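Local coordinates for protein transcriptional regulator AcuR (Rhodobacter sphaeroides 2.4.1, PDB 3BRU) that represses transcription of its own operon, probably by binding two operator sequences in the promoter, at residues A[30-33]-A[34-38]; A[117-121]-A[122-126]; A[143-146]-A[147-151]; A[187-190]-A[191-195]. All blocks are in the same frame, centred on the assembly; numbering follows the deposited sequence.

Contact 1: residues A[30-33]-A[34-38]; sequences LAHQ and SLIRA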
loop_
_atom_site.group_PDB
_atom_site.type_symbol
_atom_site.label_atom_id
_atom_site.label_comp_id
_atom_site.label_asym_id
_atom_site.label_seq_id
_atom_site.Cartn_x
_atom_site.Cartn_y
_atom_site.Cartn_z
ATOM N N LEU A 30 0.232 8.909 33.551
ATOM C CA LEU A 30 0.657 8.315 32.281
ATOM C C LEU A 30 -0.497 8.058 31.269
ATOM O O LEU A 30 -0.266 7.447 30.244
ATOM C CB LEU A 30 1.475 7.024 32.536
ATOM C CG LEU A 30 2.915 7.090 33.110
ATOM C CD1 LEU A 30 3.432 5.724 33.535
ATOM C CD2 LEU A 30 3.904 7.722 32.137
ATOM N N ALA A 31 -1.720 8.518 31.561
ATOM C CA ALA A 31 -2.906 8.119 30.781
ATOM C C ALA A 31 -2.820 8.487 29.290
ATOM O O ALA A 31 -3.108 7.620 28.437
ATOM C CB ALA A 31 -4.209 8.620 31.402
ATOM N N HIS A 32 -2.435 9.737 28.978
ATOM C CA HIS A 32 -2.251 10.171 27.604
ATOM C C HIS A 32 -1.173 9.388 26.845
ATOM O O HIS A 32 -1.446 8.911 25.724
ATOM C CB HIS A 32 -1.900 11.635 27.551
ATOM C CG HIS A 32 -1.894 12.208 26.167
ATOM N ND1 HIS A 32 -0.732 12.438 25.462
ATOM C CD2 HIS A 32 -2.907 12.608 25.362
ATOM C CE1 HIS A 32 -1.032 12.960 24.285
ATOM N NE2 HIS A 32 -2.344 13.080 24.204
ATOM N N GLN A 33 0.046 9.254 27.401
ATOM C CA GLN A 33 1.017 8.434 26.680
ATOM C C GLN A 33 0.560 7.005 26.470
ATOM O O GLN A 33 0.869 6.451 25.436
ATOM C CB GLN A 33 2.488 8.540 27.123
ATOM C CG GLN A 33 3.063 7.650 28.216
ATOM C CD GLN A 33 3.216 6.144 27.959
ATOM O OE1 GLN A 33 3.095 5.384 28.900
ATOM N NE2 GLN A 33 3.508 5.719 26.743
ATOM N N SER A 34 -0.157 6.421 27.428
ATOM C CA SER A 34 -0.593 5.038 27.324
ATOM C C SER A 34 -1.557 4.902 26.154
ATOM O O SER A 34 -1.495 3.911 25.417
ATOM C CB SER A 34 -1.314 4.562 28.584
ATOM O OG SER A 34 -0.468 4.658 29.690
ATOM N N LEU A 35 -2.461 5.876 26.019
ATOM C CA LEU A 35 -3.472 5.903 24.954
ATOM C C LEU A 35 -2.792 5.996 23.594
ATOM O O LEU A 35 -3.054 5.164 22.720
ATOM C CB LEU A 35 -4.467 7.033 25.165
ATOM C CG LEU A 35 -5.457 6.773 26.309
ATOM C CD1 LEU A 35 -6.339 8.004 26.582
ATOM C CD2 LEU A 35 -6.313 5.486 26.134
ATOM N N ILE A 36 -1.871 6.952 23.444
ATOM C CA ILE A 36 -1.143 7.117 22.195
ATOM C C ILE A 36 -0.346 5.852 21.828
ATOM O O ILE A 36 -0.430 5.369 20.676
ATOM C CB ILE A 36 -0.242 8.331 22.277
ATOM C CG1 ILE A 36 -1.091 9.609 22.430
ATOM C CG2 ILE A 36 0.755 8.373 21.086
ATOM C CD1 ILE A 36 -1.839 10.080 21.165
ATOM N N ARG A 37 0.402 5.321 22.805
ATOM C CA ARG A 37 1.145 4.072 22.660
ATOM C C ARG A 37 0.276 2.926 22.127
ATOM O O ARG A 37 0.613 2.292 21.103
ATOM C CB ARG A 37 1.742 3.636 23.989
ATOM C CG ARG A 37 2.381 2.236 23.908
ATOM C CD ARG A 37 3.886 2.294 23.647
ATOM N NE ARG A 37 4.290 3.280 22.635
ATOM C CZ ARG A 37 4.783 2.980 21.428
ATOM N NH1 ARG A 37 4.939 1.706 21.072
ATOM N NH2 ARG A 37 5.142 3.951 20.582
ATOM N N ALA A 38 -0.820 2.642 22.833
ATOM C CA ALA A 38 -1.718 1.602 22.451
ATOM C C ALA A 38 -2.309 1.897 21.077
ATOM O O ALA A 38 -2.547 0.991 20.312
ATOM C CB ALA A 38 -2.826 1.461 23.500
#

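Contact 2: residues A[117-121]-A[122-126]; sequences EGMAR and HGFRR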
loop_
_atom_site.group_PDB
_atom_site.type_symbol
_atom_site.label_atom_id
_atom_site.label_comp_id
_atom_site.label_asym_id
_atom_site.label_seq_id
_atom_site.Cartn_x
_atom_site.Cartn_y
_atom_site.Cartn_z
ATOM N N GLU A 117 15.244 -2.410 10.461
ATOM C CA GLU A 117 15.598 -2.802 11.823
ATOM C C GLU A 117 14.454 -2.592 12.801
ATOM O O GLU A 117 14.207 -3.442 13.671
ATOM C CB GLU A 117 16.855 -2.068 12.304
ATOM C CG GLU A 117 18.137 -2.602 11.648
ATOM C CD GLU A 117 19.347 -1.643 11.747
ATOM O OE1 GLU A 117 19.201 -0.512 12.284
ATOM O OE2 GLU A 117 20.461 -2.049 11.299
ATOM N N GLY A 118 13.764 -1.459 12.661
ATOM C CA GLY A 118 12.580 -1.179 13.436
ATOM C C GLY A 118 11.512 -2.223 13.189
ATOM O O GLY A 118 10.975 -2.783 14.126
HETATM N N MSE A 119 11.200 -2.494 11.921
HETATM C CA MSE A 119 10.180 -3.503 11.578
HETATM C C MSE A 119 10.540 -4.913 12.057
HETATM O O MSE A 119 9.649 -5.676 12.450
HETATM C CB MSE A 119 9.902 -3.544 10.081
HETATM C CG MSE A 119 9.106 -2.390 9.492
HETATM SE SE MSE A 119 8.647 -2.947 7.645
HETATM C CE MSE A 119 7.261 -4.351 8.026
ATOM N N ALA A 120 11.827 -5.258 11.997
ATOM C CA ALA A 120 12.340 -6.573 12.419
ATOM C C ALA A 120 12.136 -6.889 13.921
ATOM O O ALA A 120 12.076 -8.066 14.298
ATOM C CB ALA A 120 13.826 -6.707 12.043
ATOM N N ARG A 121 12.021 -5.839 14.754
ATOM C CA ARG A 121 11.823 -5.962 16.200
ATOM C C ARG A 121 10.518 -6.640 16.562
ATOM O O ARG A 121 10.407 -7.255 17.630
ATOM C CB ARG A 121 11.746 -4.582 16.837
ATOM C CG ARG A 121 13.001 -3.964 17.139
ATOM C CD ARG A 121 12.790 -2.625 17.815
ATOM N NE ARG A 121 13.849 -1.733 17.357
ATOM C CZ ARG A 121 13.682 -0.452 17.083
ATOM N NH1 ARG A 121 12.503 0.110 17.274
ATOM N NH2 ARG A 121 14.697 0.259 16.612
ATOM N N HIS A 122 9.502 -6.449 15.717
ATOM C CA HIS A 122 8.203 -7.009 15.987
ATOM C C HIS A 122 7.813 -7.984 14.914
ATOM O O HIS A 122 6.659 -8.051 14.537
ATOM C CB HIS A 122 7.146 -5.901 16.142
ATOM C CG HIS A 122 7.529 -4.855 17.140
ATOM N ND1 HIS A 122 7.552 -5.095 18.504
ATOM C CD2 HIS A 122 7.972 -3.581 16.971
ATOM C CE1 HIS A 122 7.982 -4.011 19.133
ATOM N NE2 HIS A 122 8.235 -3.076 18.227
ATOM N N GLY A 123 8.780 -8.750 14.442
ATOM C CA GLY A 123 8.581 -9.748 13.390
ATOM C C GLY A 123 7.927 -9.308 12.076
ATOM O O GLY A 123 7.283 -10.130 11.433
ATOM N N PHE A 124 8.081 -8.036 11.674
ATOM C CA PHE A 124 7.399 -7.487 10.470
ATOM C C PHE A 124 5.879 -7.466 10.554
ATOM O O PHE A 124 5.222 -7.388 9.532
ATOM C CB PHE A 124 7.883 -8.150 9.169
ATOM C CG PHE A 124 9.360 -7.987 8.961
ATOM C CD1 PHE A 124 9.861 -6.857 8.321
ATOM C CD2 PHE A 124 10.252 -8.913 9.485
ATOM C CE1 PHE A 124 11.232 -6.660 8.195
ATOM C CE2 PHE A 124 11.624 -8.728 9.360
ATOM C CZ PHE A 124 12.103 -7.586 8.706
ATOM N N ARG A 125 5.330 -7.507 11.765
ATOM C CA ARG A 125 3.890 -7.449 11.994
ATOM C C ARG A 125 3.368 -5.998 12.018
ATOM O O ARG A 125 2.170 -5.765 11.924
ATOM C CB ARG A 125 3.547 -8.157 13.308
ATOM C CG ARG A 125 3.672 -9.683 13.237
ATOM C CD ARG A 125 3.283 -10.351 14.566
ATOM N NE ARG A 125 4.130 -9.851 15.671
ATOM C CZ ARG A 125 5.218 -10.450 16.184
ATOM N NH1 ARG A 125 5.657 -11.637 15.742
ATOM N NH2 ARG A 125 5.877 -9.837 17.163
ATOM N N ARG A 126 4.276 -5.028 12.130
ATOM C CA ARG A 126 3.891 -3.635 12.220
ATOM C C ARG A 126 4.451 -2.823 11.073
ATOM O O ARG A 126 5.672 -2.818 10.800
ATOM C CB ARG A 126 4.356 -3.031 13.538
ATOM C CG ARG A 126 3.653 -3.582 14.770
ATOM C CD ARG A 126 4.126 -2.825 16.024
ATOM N NE ARG A 126 3.681 -3.557 17.201
ATOM C CZ ARG A 126 4.195 -3.390 18.414
ATOM N NH1 ARG A 126 5.166 -2.504 18.606
ATOM N NH2 ARG A 126 3.741 -4.116 19.430
HETATM O O HOH W 1 7.156 -4.774 12.709
#

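Contact 3: residues A[143-146]-A[147-151]; sequences DFRA and ALIGV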
loop_
_atom_site.group_PDB
_atom_site.type_symbol
_atom_site.label_atom_id
_atom_site.label_comp_id
_atom_site.label_asym_id
_atom_site.label_seq_id
_atom_site.Cartn_x
_atom_site.Cartn_y
_atom_site.Cartn_z
ATOM N N ASP A 143 -11.846 14.170 7.205
ATOM C CA ASP A 143 -10.696 14.885 7.838
ATOM C C ASP A 143 -9.316 14.230 7.618
ATOM O O ASP A 143 -8.292 14.903 7.484
ATOM C CB ASP A 143 -10.910 14.954 9.358
ATOM C CG ASP A 143 -11.539 16.260 9.808
ATOM O OD1 ASP A 143 -12.039 17.011 8.943
ATOM O OD2 ASP A 143 -11.536 16.553 11.032
ATOM N N PHE A 144 -9.317 12.901 7.616
ATOM C CA PHE A 144 -8.117 12.102 7.513
ATOM C C PHE A 144 -7.381 12.306 6.180
ATOM O O PHE A 144 -6.156 12.299 6.175
ATOM C CB PHE A 144 -8.470 10.628 7.726
ATOM C CG PHE A 144 -8.749 10.274 9.161
ATOM C CD1 PHE A 144 -9.765 10.904 9.875
ATOM C CD2 PHE A 144 -8.005 9.311 9.809
ATOM C CE1 PHE A 144 -10.011 10.572 11.221
ATOM C CE2 PHE A 144 -8.267 8.969 11.141
ATOM C CZ PHE A 144 -9.277 9.594 11.833
ATOM N N ARG A 145 -8.111 12.514 5.078
ATOM C CA ARG A 145 -7.499 12.651 3.764
ATOM C C ARG A 145 -6.352 13.693 3.736
ATOM O O ARG A 145 -5.200 13.354 3.409
ATOM C CB ARG A 145 -8.558 12.921 2.676
ATOM C CG ARG A 145 -8.111 12.531 1.251
ATOM C CD ARG A 145 -9.238 12.682 0.143
ATOM N NE ARG A 145 -10.430 11.854 0.416
ATOM C CZ ARG A 145 -10.513 10.538 0.199
ATOM N NH1 ARG A 145 -11.621 9.854 0.506
ATOM N NH2 ARG A 145 -9.489 9.885 -0.321
ATOM N N ALA A 146 -6.659 14.931 4.105
ATOM C CA ALA A 146 -5.687 16.010 4.101
ATOM C C ALA A 146 -4.591 15.776 5.138
ATOM O O ALA A 146 -3.420 16.145 4.926
ATOM C CB ALA A 146 -6.393 17.341 4.363
ATOM N N ALA A 147 -4.961 15.170 6.269
ATOM C CA ALA A 147 -3.988 14.934 7.318
ATOM C C ALA A 147 -2.990 13.886 6.828
ATOM O O ALA A 147 -1.782 14.087 6.944
ATOM C CB ALA A 147 -4.658 14.507 8.586
ATOM N N LEU A 148 -3.487 12.794 6.226
ATOM C CA LEU A 148 -2.593 11.744 5.711
ATOM C C LEU A 148 -1.722 12.242 4.552
ATOM O O LEU A 148 -0.515 11.979 4.522
ATOM C CB LEU A 148 -3.350 10.490 5.310
ATOM C CG LEU A 148 -4.058 9.701 6.411
ATOM C CD1 LEU A 148 -5.037 8.752 5.676
ATOM C CD2 LEU A 148 -3.017 8.956 7.387
ATOM N N ILE A 149 -2.329 12.955 3.613
ATOM C CA ILE A 149 -1.606 13.489 2.466
ATOM C C ILE A 149 -0.523 14.494 2.932
ATOM O O ILE A 149 0.586 14.541 2.373
ATOM C CB ILE A 149 -2.571 14.118 1.412
ATOM C CG1 ILE A 149 -3.502 13.050 0.826
ATOM C CG2 ILE A 149 -1.784 14.734 0.248
ATOM C CD1 ILE A 149 -4.574 13.605 -0.178
ATOM N N GLY A 150 -0.849 15.287 3.945
ATOM C CA GLY A 150 0.072 16.274 4.502
ATOM C C GLY A 150 1.368 15.648 4.982
ATOM O O GLY A 150 2.460 16.161 4.685
ATOM N N VAL A 151 1.266 14.541 5.717
ATOM C CA VAL A 151 2.441 13.853 6.268
ATOM C C VAL A 151 3.358 13.301 5.135
ATOM O O VAL A 151 4.581 13.495 5.151
ATOM C CB VAL A 151 1.989 12.712 7.192
ATOM C CG1 VAL A 151 3.141 11.908 7.676
ATOM C CG2 VAL A 151 1.163 13.260 8.395
#

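Contact 4: residues A[187-190]-A[191-195]; sequences IGWE and GAILR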
loop_
_atom_site.group_PDB
_atom_site.type_symbol
_atom_site.label_atom_id
_atom_site.label_comp_id
_atom_site.label_asym_id
_atom_site.label_seq_id
_atom_site.Cartn_x
_atom_site.Cartn_y
_atom_site.Cartn_z
ATOM N N ILE A 187 5.966 6.381 -2.936
ATOM C CA ILE A 187 4.987 5.442 -3.526
ATOM C C ILE A 187 5.514 3.991 -3.372
ATOM O O ILE A 187 4.824 3.115 -2.865
ATOM C CB ILE A 187 4.717 5.711 -5.052
ATOM C CG1 ILE A 187 3.930 7.009 -5.307
ATOM C CG2 ILE A 187 4.079 4.469 -5.723
ATOM C CD1 ILE A 187 3.875 7.424 -6.791
ATOM N N GLY A 188 6.743 3.753 -3.802
ATOM C CA GLY A 188 7.289 2.402 -3.805
ATOM C C GLY A 188 7.601 1.846 -2.437
ATOM O O GLY A 188 7.340 0.658 -2.162
ATOM N N TRP A 189 8.138 2.704 -1.568
ATOM C CA TRP A 189 8.475 2.302 -0.181
ATOM C C TRP A 189 7.280 1.910 0.682
ATOM O O TRP A 189 7.343 0.995 1.446
ATOM C CB TRP A 189 9.278 3.411 0.480
ATOM C CG TRP A 189 9.711 3.134 1.851
ATOM C CD1 TRP A 189 9.286 3.767 2.971
ATOM C CD2 TRP A 189 10.660 2.153 2.271
ATOM N NE1 TRP A 189 9.924 3.254 4.082
ATOM C CE2 TRP A 189 10.768 2.252 3.677
ATOM C CE3 TRP A 189 11.409 1.170 1.601
ATOM C CZ2 TRP A 189 11.625 1.423 4.432
ATOM C CZ3 TRP A 189 12.262 0.344 2.351
ATOM C CH2 TRP A 189 12.356 0.479 3.753
ATOM N N GLU A 190 6.177 2.624 0.549
ATOM C CA GLU A 190 4.939 2.228 1.224
ATOM C C GLU A 190 4.399 0.870 0.725
ATOM O O GLU A 190 3.803 0.106 1.509
ATOM C CB GLU A 190 3.867 3.325 1.086
ATOM C CG GLU A 190 4.097 4.564 1.939
ATOM C CD GLU A 190 4.001 4.313 3.464
ATOM O OE1 GLU A 190 3.367 3.314 3.915
ATOM O OE2 GLU A 190 4.582 5.120 4.228
ATOM N N GLY A 191 4.613 0.573 -0.562
ATOM C CA GLY A 191 4.168 -0.685 -1.150
ATOM C C GLY A 191 5.076 -1.827 -0.761
ATOM O O GLY A 191 4.625 -2.979 -0.641
ATOM N N ALA A 192 6.376 -1.526 -0.599
ATOM C CA ALA A 192 7.353 -2.490 -0.057
ATOM C C ALA A 192 7.021 -2.856 1.414
ATOM O O ALA A 192 7.045 -4.023 1.788
ATOM C CB ALA A 192 8.774 -1.956 -0.197
ATOM N N ILE A 193 6.689 -1.853 2.230
ATOM C CA ILE A 193 6.236 -2.095 3.597
ATOM C C ILE A 193 4.961 -2.934 3.654
ATOM O O ILE A 193 4.884 -3.882 4.440
ATOM C CB ILE A 193 6.087 -0.813 4.401
ATOM C CG1 ILE A 193 7.463 -0.288 4.791
ATOM C CG2 ILE A 193 5.298 -1.073 5.705
ATOM C CD1 ILE A 193 7.440 1.203 4.974
ATOM N N LEU A 194 3.976 -2.596 2.825
ATOM C CA LEU A 194 2.791 -3.404 2.689
ATOM C C LEU A 194 3.145 -4.874 2.532
ATOM O O LEU A 194 2.608 -5.736 3.267
ATOM C CB LEU A 194 1.963 -2.920 1.496
ATOM C CG LEU A 194 0.590 -3.534 1.235
ATOM C CD1 LEU A 194 -0.322 -2.541 0.364
ATOM C CD2 LEU A 194 0.620 -4.973 0.631
ATOM N N ARG A 195 4.057 -5.137 1.584
ATOM C CA ARG A 195 4.477 -6.476 1.187
ATOM C C ARG A 195 5.335 -7.193 2.228
ATOM O O ARG A 195 5.224 -8.413 2.376
ATOM C CB ARG A 195 5.182 -6.435 -0.175
ATOM C CG ARG A 195 4.224 -6.274 -1.388
ATOM C CD ARG A 195 3.387 -7.520 -1.664
ATOM N NE ARG A 195 4.203 -8.628 -2.148
ATOM C CZ ARG A 195 4.563 -8.816 -3.414
ATOM N NH1 ARG A 195 4.170 -7.960 -4.367
ATOM N NH2 ARG A 195 5.338 -9.858 -3.717
#

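Contact 1: residues A[30-33]-A[34-38]
Ser34 holds the carbonyl of Leu30 twice. Its backbone N bonds to Leu30 O at 3.0 Å almost in line with the C=O, while its hydroxyl OG donates to the same Leu30 O at 2.9 Å from well above the carbonyl plane. The hydroxyl can turn back this way because OG lies beside the backbone N of Ser34 (chi1 -60°). Without that hydroxyl, an alanine here would probably leave Leu30 O with the helical amide but rob it of its second donor. Two residues on, Ile36 lays CG1 over a face of the His32 ring, nearer rim than centre, 3.8 Å from His32 CE1; this CH-pi contact joins two side chains that run the same way. Gln33 folds over the backbone instead: with CG between N and carbonyl carbon (chi1 89°) and a second bend at chi2, Gln33 NE2 comes within 3.9 Å of Arg37 CB. These residues form the start of helix 31-45, the first helix of the TetR-type DNA-binding domain, with Leu30 as N-cap. Straight backbone bonds continue the ladder, Ile36 N to His32 O at 3.0 Å and Arg37 N to Gln33 O at 2.9 Å. Beyond them, Leu35 packs on Ile56, Leu57 and Ala60 of helix 53-60, within the predicted helix-turn-helix motif, the His32 ring meets Tyr70, and Arg37 NH1 forms a salt bridge with Glu41.

Contact 2: residues A[117-121]-A[122-126]
His122 lies flat against Arg121: Arg121 CB sits over one face of its ring, 4.1 Å from the centroid, in a CH-pi contact. The opposite face has Arg126 NH1 above its centre. His122 N makes a weak bond to Met119 O. Gly123, with positive phi (53°), is the C-prime residue of a Schellman motif that ends helix 104-120, its N reaching Ala120 O weakly at 3.4 Å. Phe124 supplies the motif's stronger bond, N to Met119 O at 2.9 Å, with the donor lifted out of the carbonyl plane. Its ring folds back against Met119 and Ala120, CG set beside its own backbone N (chi1 -59°), and takes Ala120 CA over one face. The side chains of selenomethionine Met119 and Phe124 cross at about a right angle; SE stands at the ring edge in a Met-aromatic contact, and Met119 CE touches Phe124 CD1 at 3.6 Å. Replacing the ring by an alanine here would probably open a gap beside Ala120 and leave the Met119 methyl free to shift. Arg126 joins through water: the molecule donates to Met119 O at 2.7 Å and accepts from Arg126 N at 2.9 Å. Met119 O, near the helix end, thus has a strong amide partner, a weak one and a water, so the chain can turn away from the helix without leaving this carbonyl bare, while the Phe124 ring packs on Met119 and Ala120.

Contact 3: residues A[143-146]-A[147-151]
Ala147 sets its CB 3.6 Å from Phe144 O, over the backbone of the turn before it. Ala146 points its methyl away from the next turn and contributes mainly through its backbone: Ala146 O accepts from Gly150 N at 2.9 Å, with the donor raised well above the carbonyl plane. The neighbouring rungs are straighter. Leu148 N meets Phe144 O at 2.7 Å nearly end-on to the carbonyl, and Ile149 N bonds to Arg145 O at 2.9 Å. Arg145 and Ile149 carry the side-chain part of this ridge. They lie alongside each other and point the same way, the methylene CG of Arg145 4.0 Å from the methyl CD1 of Ile149. Arg145 starts out with CG opposite its backbone N (chi1 -157°), runs extended, and then bends at chi3, so the aliphatic stem serves the apolar contact while the guanidinium is left to reach elsewhere. In Ile149, CG1 lies beside the backbone N (chi1 -64°) and drapes across the carbonyl of Arg145, 3.1 Å from Arg145 O. Leu148 CD1 only grazes Phe144 CB, at 4.4 Å. This N-terminal stretch of helix 143-167, in the TetR-type C-terminal domain, helps join the subunits: Arg145, salt-bridged through NE to Asp142, bonds through NH2 to Leu198 O of the second subunit, which also packs on Leu148 and Ile149. Ala147 and Leu148 face helix 74-97 at Leu79 and Ile82, Leu148 also touches Leu133 of helix 129-135, and the ring of Phe144 meets Tyr48 edge-to-face.

Contact 4: residues A[187-190]-A[191-195]
Trp189 and Ile193 are joined twice, by backbone and by side chain. Ile193 N donates to Trp189 O at 3.0 Å in a fairly straight bond, and the methyl Ile193 CD1 rests over the indole face, 3.7 Å from the centroid of the five-membered ring of Trp189. The methyl lies toward the rim, closest to Trp189 NE1 at 3.3 Å, a CH-pi contact and not a polar one. With CG opposite its backbone N (chi1 -179°), the indole stands out from the helix with one face turned to the Ile193 methyl. The other rungs differ in quality. Gly188 O receives a good bond from Ala192 N at 2.9 Å and a weak, bent one from Gly191 N. That same Gly191 N also makes a weak bond to Ile187 O, at 3.4 Å, so its single N-H is shared between two acceptors. Glu190 O is taken by Leu194 N at 3.0 Å, the donor tilted from the carbonyl plane. Helix 178-199, to which all these residues belong, lies at the dimer contact of this TetR-family repressor, where the last long helices of such proteins commonly pack as a bundle of four; here Ile187 packs on Gly188 of the second subunit, and Ala192 on Ile187 of that same chain. Arg195 N is satisfied by Gly191 O at 3.2 Å. The guanidinium of Arg195 is held by Glu199 in a salt bridge through NE and, through NH2, by a hydrogen bond to Gln156 of the second subunit. The indole also meets the rings of Phe185, Trp186 and Phe111.

Contact 1 belongs to the DNA-binding domain, the other three to the TetR-type C-terminal domain. Contacts 2 and 4 touch directly: Met119 SE packs on Ile193 CG1 at 4.1 Å, so the end of helix 104-120 leans on the helix of contact 4, with centres about 14 Å apart. Contact 2 also comes near contact 1, about 5 Å between nearest atoms, and Arg126 packs on Glu41 and Thr44 further along helix 31-45, bridging the two domains. Contacts 3 and 4, about 18 Å apart between centres, lie on consecutive helices, and both meet the second subunit. Contacts 1 and 4 are farthest apart, about 28 Å between centres, on opposite sides of the chain's centre.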